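Side-chain contacts in cytochrome C-type biogenesis protein ccmF (Thermus thermophilus, PDB 6ZMQ), which probably takes part in cytochrome c maturation as a membrane-bound heme lyase that binds heme b and helps attach heme to the apocytochrome: residues L39-L44 and G51-G56; R55-L60 and V144-Q149; S129-D134 and L140-L145. All blocks are in the same frame, centred on the assembly; numbering follows the deposited sequence.

Interaction 1 (L39-L44 and G51-G56); sequences LGLALL and GRFLRG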
loop_
_atom_site.group_PDB
_atom_site.type_symbol
_atom_site.label_atom_id
_atom_site.label_comp_id
_atom_site.label_asym_id
_atom_site.label_seq_id
_atom_site.Cartn_x
_atom_site.Cartn_y
_atom_site.Cartn_z
ATOM N N LEU A 39 8.659 -23.721 14.774
ATOM C CA LEU A 39 7.229 -23.923 14.998
ATOM C C LEU A 39 6.971 -25.106 15.928
ATOM O O LEU A 39 6.100 -25.017 16.805
ATOM C CB LEU A 39 6.531 -24.086 13.637
ATOM C CG LEU A 39 5.069 -24.360 13.235
ATOM C CD1 LEU A 39 4.811 -25.883 13.197
ATOM C CD2 LEU A 39 4.020 -23.639 14.095
ATOM N N GLY A 40 7.770 -26.173 15.818
ATOM C CA GLY A 40 7.601 -27.320 16.706
ATOM C C GLY A 40 8.002 -27.055 18.151
ATOM O O GLY A 40 7.290 -27.450 19.082
ATOM N N LEU A 41 9.142 -26.387 18.361
ATOM C CA LEU A 41 9.595 -26.082 19.718
ATOM C C LEU A 41 8.729 -25.000 20.360
ATOM O O LEU A 41 8.462 -25.071 21.564
ATOM C CB LEU A 41 11.080 -25.685 19.702
ATOM C CG LEU A 41 12.078 -26.793 19.324
ATOM C CD1 LEU A 41 13.502 -26.299 19.438
ATOM C CD2 LEU A 41 11.876 -28.021 20.187
ATOM N N ALA A 42 8.211 -24.045 19.566
ATOM C CA ALA A 42 7.287 -23.048 20.102
ATOM C C ALA A 42 5.957 -23.673 20.503
ATOM O O ALA A 42 5.383 -23.305 21.540
ATOM C CB ALA A 42 7.064 -21.942 19.076
ATOM N N LEU A 43 5.470 -24.637 19.710
ATOM C CA LEU A 43 4.220 -25.306 20.051
ATOM C C LEU A 43 4.366 -26.204 21.280
ATOM O O LEU A 43 3.461 -26.243 22.122
ATOM C CB LEU A 43 3.712 -26.096 18.849
ATOM C CG LEU A 43 2.824 -25.320 17.865
ATOM C CD1 LEU A 43 2.136 -26.282 16.896
ATOM C CD2 LEU A 43 1.795 -24.414 18.580
ATOM N N LEU A 44 5.500 -26.912 21.418
ATOM C CA LEU A 44 5.747 -27.674 22.648
ATOM C C LEU A 44 5.924 -26.754 23.857
ATOM O O LEU A 44 5.532 -27.109 24.978
ATOM C CB LEU A 44 6.974 -28.578 22.500
ATOM C CG LEU A 44 6.809 -30.059 22.134
ATOM C CD1 LEU A 44 5.881 -30.301 20.933
ATOM C CD2 LEU A 44 8.170 -30.711 21.921
ATOM N N GLY A 51 10.705 -24.281 29.574
ATOM C CA GLY A 51 11.486 -23.120 29.190
ATOM C C GLY A 51 12.547 -23.426 28.156
ATOM O O GLY A 51 12.901 -22.559 27.351
ATOM N N ARG A 52 13.015 -24.681 28.125
ATOM C CA ARG A 52 14.051 -25.114 27.184
ATOM C C ARG A 52 13.580 -25.209 25.734
ATOM O O ARG A 52 14.385 -25.555 24.864
ATOM C CB ARG A 52 14.646 -26.453 27.633
ATOM C CG ARG A 52 15.285 -26.380 29.004
ATOM C CD ARG A 52 14.965 -27.522 29.938
ATOM N NE ARG A 52 15.850 -27.424 31.092
ATOM C CZ ARG A 52 15.523 -27.763 32.332
ATOM N NH1 ARG A 52 16.354 -27.501 33.330
ATOM N NH2 ARG A 52 14.325 -28.270 32.585
ATOM N N PHE A 53 12.307 -24.945 25.455
ATOM C CA PHE A 53 11.769 -24.905 24.104
ATOM C C PHE A 53 11.420 -23.495 23.648
ATOM O O PHE A 53 11.524 -23.186 22.455
ATOM C CB PHE A 53 10.552 -25.826 24.025
ATOM C CG PHE A 53 10.863 -27.247 24.405
ATOM C CD1 PHE A 53 12.058 -27.839 24.001
ATOM C CD2 PHE A 53 9.963 -27.994 25.147
ATOM C CE1 PHE A 53 12.359 -29.147 24.352
ATOM C CE2 PHE A 53 10.256 -29.307 25.502
ATOM C CZ PHE A 53 11.455 -29.884 25.100
ATOM N N LEU A 54 11.025 -22.621 24.579
ATOM C CA LEU A 54 10.999 -21.193 24.282
ATOM C C LEU A 54 12.410 -20.631 24.152
ATOM O O LEU A 54 12.590 -19.609 23.485
ATOM C CB LEU A 54 10.189 -20.444 25.354
ATOM C CG LEU A 54 9.800 -18.950 25.279
ATOM C CD1 LEU A 54 10.823 -18.007 25.926
ATOM C CD2 LEU A 54 9.465 -18.492 23.858
ATOM N N ARG A 55 13.420 -21.275 24.758
ATOM C CA ARG A 55 14.789 -20.952 24.363
ATOM C C ARG A 55 15.102 -21.449 22.959
ATOM O O ARG A 55 15.820 -20.773 22.226
ATOM C CB ARG A 55 15.840 -21.508 25.337
ATOM C CG ARG A 55 15.726 -21.059 26.776
ATOM C CD ARG A 55 16.537 -21.942 27.733
ATOM N NE ARG A 55 17.884 -22.250 27.243
ATOM C CZ ARG A 55 18.384 -23.478 27.145
ATOM N NH1 ARG A 55 17.658 -24.518 27.515
ATOM N NH2 ARG A 55 19.616 -23.669 26.692
ATOM N N GLY A 56 14.585 -22.617 22.566
ATOM C CA GLY A 56 14.949 -23.181 21.268
ATOM C C GLY A 56 14.344 -22.445 20.083
ATOM O O GLY A 56 15.021 -22.205 19.074
#
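Leu41 and Phe53 form the heart of a helical hairpin in which the end of helix 20-47, most of it predicted to cross the membrane, turns back through a short connection into helix 51-57. The two helix segments run nearly antiparallel, at 150° between their directions, with their axes 7.8 Å apart. Leu41 can be followed outward from its backbone. Its CB lies 3.7 Å from the carbonyl oxygen of Phe53, a van der Waals contact. CG stands anti to the carbonyl carbon and beside the backbone N (chi1 -67°), and from there the two methyls part company. CD1 reaches further along the second helix to Gly56, lying 3.9 Å from its CA. A CB on Gly56 would point at this methyl and run into it, which explains how the branch can lie directly against the backbone. CD2 turns instead to the aromatic ring and meets Phe53 CD1 at 3.8 Å.

The side chains of Leu41 and Phe53 cross at about a right angle. Both Leu41 and Leu44, one helical turn further on and lying on the surface, approach the ring obliquely and from the same side of its plane, so the ring leans against helix 20-47 with one side, while Phe53 CB rests against the backbone of Leu41. The hairpin is closed here by van der Waals contact, without a hydrogen bond across the segments. Beyond the pair, Leu54 and Ala42 turn to helix 135-157, where they touch Ala138 and Ala143 respectively. At the ortho carbon not taken by Leu41, Phe53 CD2 lies 4.0 Å from Leu44 CB.

Interaction 2 (R55-L60 and V144-Q149); sequences RGARAL and VLFGIQ. With PTY (phosphatidylethanolamine), chain E.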
loop_
_atom_site.group_PDB
_atom_site.type_symbol
_atom_site.label_atom_id
_atom_site.label_comp_id
_atom_site.label_asym_id
_atom_site.label_seq_id
_atom_site.Cartn_x
_atom_site.Cartn_y
_atom_site.Cartn_z
ATOM N N ARG A 55 13.420 -21.275 24.758
ATOM C CA ARG A 55 14.789 -20.952 24.363
ATOM C C ARG A 55 15.102 -21.449 22.959
ATOM O O ARG A 55 15.820 -20.773 22.226
ATOM C CB ARG A 55 15.840 -21.508 25.337
ATOM C CG ARG A 55 15.726 -21.059 26.776
ATOM C CD ARG A 55 16.537 -21.942 27.733
ATOM N NE ARG A 55 17.884 -22.250 27.243
ATOM C CZ ARG A 55 18.384 -23.478 27.145
ATOM N NH1 ARG A 55 17.658 -24.518 27.515
ATOM N NH2 ARG A 55 19.616 -23.669 26.692
ATOM N N GLY A 56 14.585 -22.617 22.566
ATOM C CA GLY A 56 14.949 -23.181 21.268
ATOM C C GLY A 56 14.344 -22.445 20.083
ATOM O O GLY A 56 15.021 -22.205 19.074
ATOM N N ALA A 57 13.062 -22.076 20.191
ATOM C CA ALA A 57 12.416 -21.309 19.125
ATOM C C ALA A 57 13.007 -19.902 19.004
ATOM O O ALA A 57 13.152 -19.374 17.895
ATOM C CB ALA A 57 10.909 -21.243 19.356
ATOM N N ARG A 58 13.358 -19.287 20.140
ATOM C CA ARG A 58 14.149 -18.054 20.147
ATOM C C ARG A 58 15.597 -18.276 19.731
ATOM O O ARG A 58 16.330 -17.306 19.525
ATOM C CB ARG A 58 14.149 -17.404 21.533
ATOM C CG ARG A 58 12.878 -16.705 21.969
ATOM C CD ARG A 58 13.188 -15.868 23.193
ATOM N NE ARG A 58 12.027 -15.198 23.759
ATOM C CZ ARG A 58 12.043 -14.527 24.906
ATOM N NH1 ARG A 58 10.992 -13.819 25.278
ATOM N NH2 ARG A 58 13.139 -14.511 25.654
ATOM N N ALA A 59 16.079 -19.514 19.757
ATOM C CA ALA A 59 17.410 -19.765 19.232
ATOM C C ALA A 59 17.411 -19.873 17.716
ATOM O O ALA A 59 18.445 -19.615 17.094
ATOM C CB ALA A 59 18.007 -21.028 19.858
ATOM N N LEU A 60 16.287 -20.254 17.109
ATOM C CA LEU A 60 16.265 -20.477 15.664
ATOM C C LEU A 60 15.797 -19.279 14.831
ATOM O O LEU A 60 15.644 -19.424 13.614
ATOM C CB LEU A 60 15.401 -21.689 15.323
ATOM C CG LEU A 60 15.806 -23.020 15.946
ATOM C CD1 LEU A 60 14.564 -23.803 16.172
ATOM C CD2 LEU A 60 16.754 -23.789 15.031
ATOM N N VAL A 144 3.050 -18.816 15.577
ATOM C CA VAL A 144 2.326 -18.350 14.388
ATOM C C VAL A 144 3.279 -17.683 13.374
ATOM O O VAL A 144 3.117 -17.856 12.151
ATOM C CB VAL A 144 1.144 -17.444 14.799
ATOM C CG1 VAL A 144 1.603 -16.393 15.715
ATOM C CG2 VAL A 144 0.399 -16.835 13.596
ATOM N N LEU A 145 4.321 -16.970 13.844
ATOM C CA LEU A 145 5.252 -16.336 12.903
ATOM C C LEU A 145 6.143 -17.363 12.194
ATOM O O LEU A 145 6.382 -17.250 10.978
ATOM C CB LEU A 145 6.084 -15.268 13.620
ATOM C CG LEU A 145 5.410 -13.969 14.085
ATOM C CD1 LEU A 145 6.462 -12.999 14.584
ATOM C CD2 LEU A 145 4.637 -13.356 12.929
ATOM N N PHE A 146 6.584 -18.407 12.914
ATOM C CA PHE A 146 7.281 -19.520 12.282
ATOM C C PHE A 146 6.356 -20.311 11.362
ATOM O O PHE A 146 6.827 -20.894 10.388
ATOM C CB PHE A 146 7.873 -20.462 13.332
ATOM C CG PHE A 146 9.226 -20.035 13.858
ATOM C CD1 PHE A 146 10.296 -19.902 13.000
ATOM C CD2 PHE A 146 9.458 -19.879 15.220
ATOM C CE1 PHE A 146 11.547 -19.547 13.468
ATOM C CE2 PHE A 146 10.703 -19.520 15.704
ATOM C CZ PHE A 146 11.756 -19.361 14.821
ATOM N N GLY A 147 5.048 -20.325 11.644
ATOM C CA GLY A 147 4.093 -20.915 10.713
ATOM C C GLY A 147 3.996 -20.175 9.392
ATOM O O GLY A 147 3.886 -20.794 8.330
ATOM N N ILE A 148 3.995 -18.835 9.450
ATOM C CA ILE A 148 3.952 -18.017 8.228
ATOM C C ILE A 148 5.216 -18.237 7.400
ATOM O O ILE A 148 5.164 -18.392 6.168
ATOM C CB ILE A 148 3.766 -16.528 8.578
ATOM C CG1 ILE A 148 2.403 -16.273 9.219
ATOM C CG2 ILE A 148 3.864 -15.644 7.343
ATOM C CD1 ILE A 148 2.297 -14.890 9.834
ATOM N N GLN A 149 6.368 -18.281 8.084
ATOM C CA GLN A 149 7.642 -18.585 7.427
ATOM C C GLN A 149 7.641 -19.981 6.813
ATOM O O GLN A 149 8.175 -20.183 5.714
ATOM C CB GLN A 149 8.793 -18.478 8.428
ATOM C CG GLN A 149 9.047 -17.112 9.022
ATOM C CD GLN A 149 10.259 -17.117 9.935
ATOM O OE1 GLN A 149 10.441 -16.216 10.734
ATOM N NE2 GLN A 149 11.086 -18.148 9.821
HETATM C C1 PTY E . -1.833 -29.221 -5.440
HETATM C C2 PTY E . -5.095 -30.973 -11.565
HETATM C C3 PTY E . -5.230 -29.701 -10.729
HETATM O O4 PTY E . -0.566 -28.670 -5.658
HETATM C C5 PTY E . -3.379 -27.598 -6.615
HETATM C C6 PTY E . -2.919 -28.155 -5.255
HETATM O O7 PTY E . -2.501 -27.126 -4.374
HETATM C C8 PTY E . -2.931 -27.245 -3.028
HETATM O O10 PTY E . -3.522 -28.213 -2.688
HETATM C C11 PTY E . -2.659 -26.143 -1.984
HETATM C C12 PTY E . -3.047 -26.564 -0.549
HETATM C C13 PTY E . -3.341 -25.365 0.378
HETATM C C14 PTY E . -2.728 -25.498 1.783
HETATM C C15 PTY E . -2.346 -24.132 2.377
HETATM C C16 PTY E . -2.435 -24.088 3.913
HETATM C C17 PTY E . -1.072 -23.725 4.528
HETATM C C18 PTY E . -1.186 -22.996 5.875
HETATM C C19 PTY E . 0.194 -22.864 6.531
HETATM C C20 PTY E . 0.063 -22.465 8.007
HETATM C C21 PTY E . 1.308 -22.880 8.801
HETATM C C22 PTY E . 0.923 -23.425 10.183
HETATM C C23 PTY E . 0.700 -22.282 11.179
HETATM C C24 PTY E . 0.459 -22.837 12.589
HETATM C C25 PTY E . 0.450 -21.728 13.644
HETATM C C26 PTY E . -0.912 -21.675 14.340
HETATM C C27 PTY E . -0.749 -21.343 15.823
HETATM C C28 PTY E . -2.082 -20.814 16.346
HETATM C C29 PTY E . -2.193 -21.008 17.854
HETATM C C30 PTY E . 0.464 -29.531 -5.256
HETATM C C31 PTY E . 0.856 -29.598 -3.780
HETATM O O30 PTY E . 1.017 -30.218 -6.050
HETATM C C32 PTY E . 1.108 -28.182 -3.258
HETATM C C33 PTY E . 1.249 -28.163 -1.734
HETATM C C34 PTY E . 1.736 -26.782 -1.285
HETATM C C35 PTY E . 1.811 -26.722 0.243
HETATM C C36 PTY E . 2.869 -25.715 0.699
HETATM C C37 PTY E . 3.423 -26.138 2.060
HETATM C C38 PTY E . 3.141 -25.047 3.094
HETATM C C39 PTY E . 3.497 -25.522 4.504
HETATM C C40 PTY E . 2.214 -25.827 5.278
HETATM C C41 PTY E . 2.495 -25.982 6.774
HETATM C C42 PTY E . 2.764 -27.450 7.103
HETATM C C43 PTY E . 2.485 -27.698 8.583
HETATM C C44 PTY E . 3.818 -27.806 9.317
HETATM P P1 PTY E . -4.118 -29.483 -8.366
HETATM O O11 PTY E . -4.045 -29.472 -10.015
HETATM O O12 PTY E . -5.528 -29.165 -7.929
HETATM O O13 PTY E . -3.781 -30.878 -7.901
HETATM O O14 PTY E . -3.030 -28.425 -7.701
HETATM N N1 PTY E . -6.141 -31.908 -11.190
#
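Phe146 carries this contact almost alone, reaching from helix 135-157 to Ala57 on helix 51-57 and to Leu60 just before helix 61-81. It is a buried phenylalanine, in a segment predicted to be transmembrane, packed against the end of the N-terminal helical hairpin. The backbones stay well apart: the nearest CA atoms, of Ala57 and Phe146, are separated by 8.7 Å, and the aromatic side chain spans the gap. With chi1 at -84° the ring swings to the side of the backbone N, opposite the carbonyl carbon, which sends it away from its own helix toward Ala57.

The polar atom in the contact is a carbonyl oxygen packed at the ring edge. Ala57 O lies in the plane of the ring, 3.3 Å from Phe146 CE2 and 3.4 Å from Phe146 CZ, and so straddles the bond between these two carbons. The same oxygen accepts a weak backbone bond from Leu60 N.

The remaining contacts are apolar or simple backbone packing. Ala57 CB meets Phe146 CE2 at 4.0 Å. The carbonyl carbon of Leu60 approaches Phe146 CZ near the ring plane, also at 4.0 Å, and Leu60 CB is more loosely placed at 4.4 Å from the same ring atom. No hydrogen bond crosses between the segments.

Lipid packs along another part of the helix. Gly147 O is 3.3 Å from C21 of the phosphatidylethanolamine, and a side chain at this glycine would collide with the acyl chain; Val144 touches the same chain through its CA.

Around this pair, helix 20-47 contributes Ser35 and Leu39 to the surroundings of Phe146 and Ala42 to those of Ala57, while Leu145 of helix 135-157 packs on helices 110-129 and 185-213.

Interaction 3 (S129-D134 and L140-L145); sequences SRKPLD and LVLAVL. With PTY (phosphatidylethanolamine), chain E.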
loop_
_atom_site.group_PDB
_atom_site.type_symbol
_atom_site.label_atom_id
_atom_site.label_comp_id
_atom_site.label_asym_id
_atom_site.label_seq_id
_atom_site.Cartn_x
_atom_site.Cartn_y
_atom_site.Cartn_z
ATOM N N SER A 129 11.913 -10.858 17.718
ATOM C CA SER A 129 12.339 -11.978 18.548
ATOM C C SER A 129 13.037 -11.545 19.828
ATOM O O SER A 129 13.016 -12.297 20.808
ATOM C CB SER A 129 13.263 -12.888 17.766
ATOM O OG SER A 129 14.609 -12.620 18.111
ATOM N N ARG A 130 13.634 -10.350 19.855
ATOM C CA ARG A 130 14.150 -9.737 21.078
ATOM C C ARG A 130 13.068 -9.021 21.889
ATOM O O ARG A 130 13.348 -7.973 22.481
ATOM C CB ARG A 130 15.293 -8.769 20.759
ATOM C CG ARG A 130 15.045 -7.839 19.589
ATOM C CD ARG A 130 16.226 -6.900 19.408
ATOM N NE ARG A 130 15.896 -5.547 19.844
ATOM C CZ ARG A 130 16.726 -4.513 19.764
ATOM N NH1 ARG A 130 17.939 -4.670 19.254
ATOM N NH2 ARG A 130 16.339 -3.318 20.184
ATOM N N LYS A 131 11.845 -9.546 21.868
ATOM C CA LYS A 131 10.711 -9.032 22.610
ATOM C C LYS A 131 10.970 -9.049 24.118
ATOM O O LYS A 131 11.655 -9.940 24.634
ATOM C CB LYS A 131 9.490 -9.888 22.275
ATOM C CG LYS A 131 9.827 -11.393 22.334
ATOM C CD LYS A 131 8.626 -12.317 22.251
ATOM C CE LYS A 131 9.005 -13.620 21.558
ATOM N NZ LYS A 131 9.829 -13.381 20.360
ATOM N N PRO A 132 10.481 -8.041 24.836
ATOM C CA PRO A 132 10.325 -8.146 26.297
ATOM C C PRO A 132 8.954 -8.704 26.685
ATOM O O PRO A 132 8.120 -8.023 27.298
ATOM C CB PRO A 132 10.533 -6.695 26.742
ATOM C CG PRO A 132 9.956 -5.902 25.603
ATOM C CD PRO A 132 10.463 -6.634 24.391
ATOM N N LEU A 133 8.708 -9.965 26.328
ATOM C CA LEU A 133 7.383 -10.555 26.462
ATOM C C LEU A 133 7.418 -11.841 27.282
ATOM O O LEU A 133 8.351 -12.644 27.169
ATOM C CB LEU A 133 6.773 -10.780 25.072
ATOM C CG LEU A 133 5.331 -11.257 24.974
ATOM C CD1 LEU A 133 4.478 -10.046 25.136
ATOM C CD2 LEU A 133 5.078 -11.844 23.596
ATOM N N ASP A 134 6.382 -12.004 28.111
ATOM C CA ASP A 134 6.248 -13.130 29.028
ATOM C C ASP A 134 6.036 -14.438 28.255
ATOM O O ASP A 134 5.435 -14.420 27.177
ATOM C CB ASP A 134 5.102 -12.812 30.015
ATOM C CG ASP A 134 3.775 -12.529 29.329
ATOM O OD1 ASP A 134 3.145 -13.469 28.802
ATOM O OD2 ASP A 134 3.349 -11.352 29.318
ATOM N N LEU A 140 3.726 -18.463 21.791
ATOM C CA LEU A 140 2.696 -18.485 20.756
ATOM C C LEU A 140 2.924 -17.485 19.618
ATOM O O LEU A 140 2.543 -17.802 18.476
ATOM C CB LEU A 140 1.308 -18.304 21.361
ATOM C CG LEU A 140 0.531 -19.634 21.437
ATOM C CD1 LEU A 140 -0.922 -19.390 21.612
ATOM C CD2 LEU A 140 0.738 -20.558 20.218
ATOM N N VAL A 141 3.541 -16.308 19.868
ATOM C CA VAL A 141 3.875 -15.420 18.744
ATOM C C VAL A 141 4.937 -16.068 17.865
ATOM O O VAL A 141 4.864 -15.971 16.630
ATOM C CB VAL A 141 4.307 -13.991 19.176
ATOM C CG1 VAL A 141 3.176 -13.212 19.771
ATOM C CG2 VAL A 141 5.568 -13.917 20.044
ATOM N N LEU A 142 5.877 -16.819 18.475
ATOM C CA LEU A 142 6.849 -17.543 17.665
ATOM C C LEU A 142 6.200 -18.669 16.876
ATOM O O LEU A 142 6.566 -18.875 15.715
ATOM C CB LEU A 142 8.005 -18.053 18.530
ATOM C CG LEU A 142 8.919 -16.982 19.147
ATOM C CD1 LEU A 142 10.225 -17.576 19.584
ATOM C CD2 LEU A 142 9.189 -15.859 18.150
ATOM N N ALA A 143 5.193 -19.345 17.461
ATOM C CA ALA A 143 4.485 -20.420 16.759
ATOM C C ALA A 143 3.789 -19.930 15.486
ATOM O O ALA A 143 3.984 -20.502 14.404
ATOM C CB ALA A 143 3.475 -21.074 17.692
ATOM N N VAL A 144 3.050 -18.816 15.577
ATOM C CA VAL A 144 2.326 -18.350 14.388
ATOM C C VAL A 144 3.279 -17.683 13.374
ATOM O O VAL A 144 3.117 -17.856 12.151
ATOM C CB VAL A 144 1.144 -17.444 14.799
ATOM C CG1 VAL A 144 1.603 -16.393 15.715
ATOM C CG2 VAL A 144 0.399 -16.835 13.596
ATOM N N LEU A 145 4.321 -16.970 13.844
ATOM C CA LEU A 145 5.252 -16.336 12.903
ATOM C C LEU A 145 6.143 -17.363 12.194
ATOM O O LEU A 145 6.382 -17.250 10.978
ATOM C CB LEU A 145 6.084 -15.268 13.620
ATOM C CG LEU A 145 5.410 -13.969 14.085
ATOM C CD1 LEU A 145 6.462 -12.999 14.584
ATOM C CD2 LEU A 145 4.637 -13.356 12.929
HETATM C C1 PTY E . -1.833 -29.221 -5.440
HETATM C C2 PTY E . -5.095 -30.973 -11.565
HETATM C C3 PTY E . -5.230 -29.701 -10.729
HETATM O O4 PTY E . -0.566 -28.670 -5.658
HETATM C C5 PTY E . -3.379 -27.598 -6.615
HETATM C C6 PTY E . -2.919 -28.155 -5.255
HETATM O O7 PTY E . -2.501 -27.126 -4.374
HETATM C C8 PTY E . -2.931 -27.245 -3.028
HETATM O O10 PTY E . -3.522 -28.213 -2.688
HETATM C C11 PTY E . -2.659 -26.143 -1.984
HETATM C C12 PTY E . -3.047 -26.564 -0.549
HETATM C C13 PTY E . -3.341 -25.365 0.378
HETATM C C14 PTY E . -2.728 -25.498 1.783
HETATM C C15 PTY E . -2.346 -24.132 2.377
HETATM C C16 PTY E . -2.435 -24.088 3.913
HETATM C C17 PTY E . -1.072 -23.725 4.528
HETATM C C18 PTY E . -1.186 -22.996 5.875
HETATM C C19 PTY E . 0.194 -22.864 6.531
HETATM C C20 PTY E . 0.063 -22.465 8.007
HETATM C C21 PTY E . 1.308 -22.880 8.801
HETATM C C22 PTY E . 0.923 -23.425 10.183
HETATM C C23 PTY E . 0.700 -22.282 11.179
HETATM C C24 PTY E . 0.459 -22.837 12.589
HETATM C C25 PTY E . 0.450 -21.728 13.644
HETATM C C26 PTY E . -0.912 -21.675 14.340
HETATM C C27 PTY E . -0.749 -21.343 15.823
HETATM C C28 PTY E . -2.082 -20.814 16.346
HETATM C C29 PTY E . -2.193 -21.008 17.854
HETATM C C30 PTY E . 0.464 -29.531 -5.256
HETATM C C31 PTY E . 0.856 -29.598 -3.780
HETATM O O30 PTY E . 1.017 -30.218 -6.050
HETATM C C32 PTY E . 1.108 -28.182 -3.258
HETATM C C33 PTY E . 1.249 -28.163 -1.734
HETATM C C34 PTY E . 1.736 -26.782 -1.285
HETATM C C35 PTY E . 1.811 -26.722 0.243
HETATM C C36 PTY E . 2.869 -25.715 0.699
HETATM C C37 PTY E . 3.423 -26.138 2.060
HETATM C C38 PTY E . 3.141 -25.047 3.094
HETATM C C39 PTY E . 3.497 -25.522 4.504
HETATM C C40 PTY E . 2.214 -25.827 5.278
HETATM C C41 PTY E . 2.495 -25.982 6.774
HETATM C C42 PTY E . 2.764 -27.450 7.103
HETATM C C43 PTY E . 2.485 -27.698 8.583
HETATM C C44 PTY E . 3.818 -27.806 9.317
HETATM P P1 PTY E . -4.118 -29.483 -8.366
HETATM O O11 PTY E . -4.045 -29.472 -10.015
HETATM O O12 PTY E . -5.528 -29.165 -7.929
HETATM O O13 PTY E . -3.781 -30.878 -7.901
HETATM O O14 PTY E . -3.030 -28.425 -7.701
HETATM N N1 PTY E . -6.141 -31.908 -11.190
#
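Lys131 and Leu133 meet Val141, and Lys131 also Leu142, where the chain passes from helix 110-129 to helix 135-157 in a helical hairpin whose connecting loop folds back on the early turns of the second helix. The closer packing belongs to the lysine. Its chain, bent at chi3 (148°) and chi4 (-44°), sets CE 3.8 Å from Val141 CG2, the two side chains meeting tip to tip. Beyond it the ammonium end crosses Leu142 at a slant, with NZ 3.4 Å from Leu142 CD2, an apolar neighbour for a charged group. The ammonium group finds polar partners on its own side of the contact, in weak bonds to Ser129 O and to Ala128 O. A methionine in its place would probably leave the carbonyl oxygens of Ser129 and Ala128 without their ammonium donor.

Looser packing begins at Leu133, which comes tip to tip to the same valine methyl from further along the loop. Towards the more open end, Asp134 forms salt bridges with Arg137 and Arg215. In the thinner part of the interface, Leu133 CD2 stands 4.1 Å from Val141 CG2.

Overall arrangement
From the N terminus, helix 20-47 is followed after a short connection by helix 51-57, and interaction 1 closes that short hairpin. Interaction 2 starts on the same short helix but spans 83 intervening residues, mostly helical, to reach helix 135-157. Interaction 3 closes the local loop between helices 110-129 and 135-157; it nests within the long span of interaction 2 and shares Val144 and Leu145 with it. The three meet laterally: Leu39 packs on Phe146, Ala42 on Ala57 and Ala143, and Leu142 on Ala57 and Arg58. Together they tie the N-terminal hairpin to helix 135-157, whose residues also line a phosphatidylethanolamine chain.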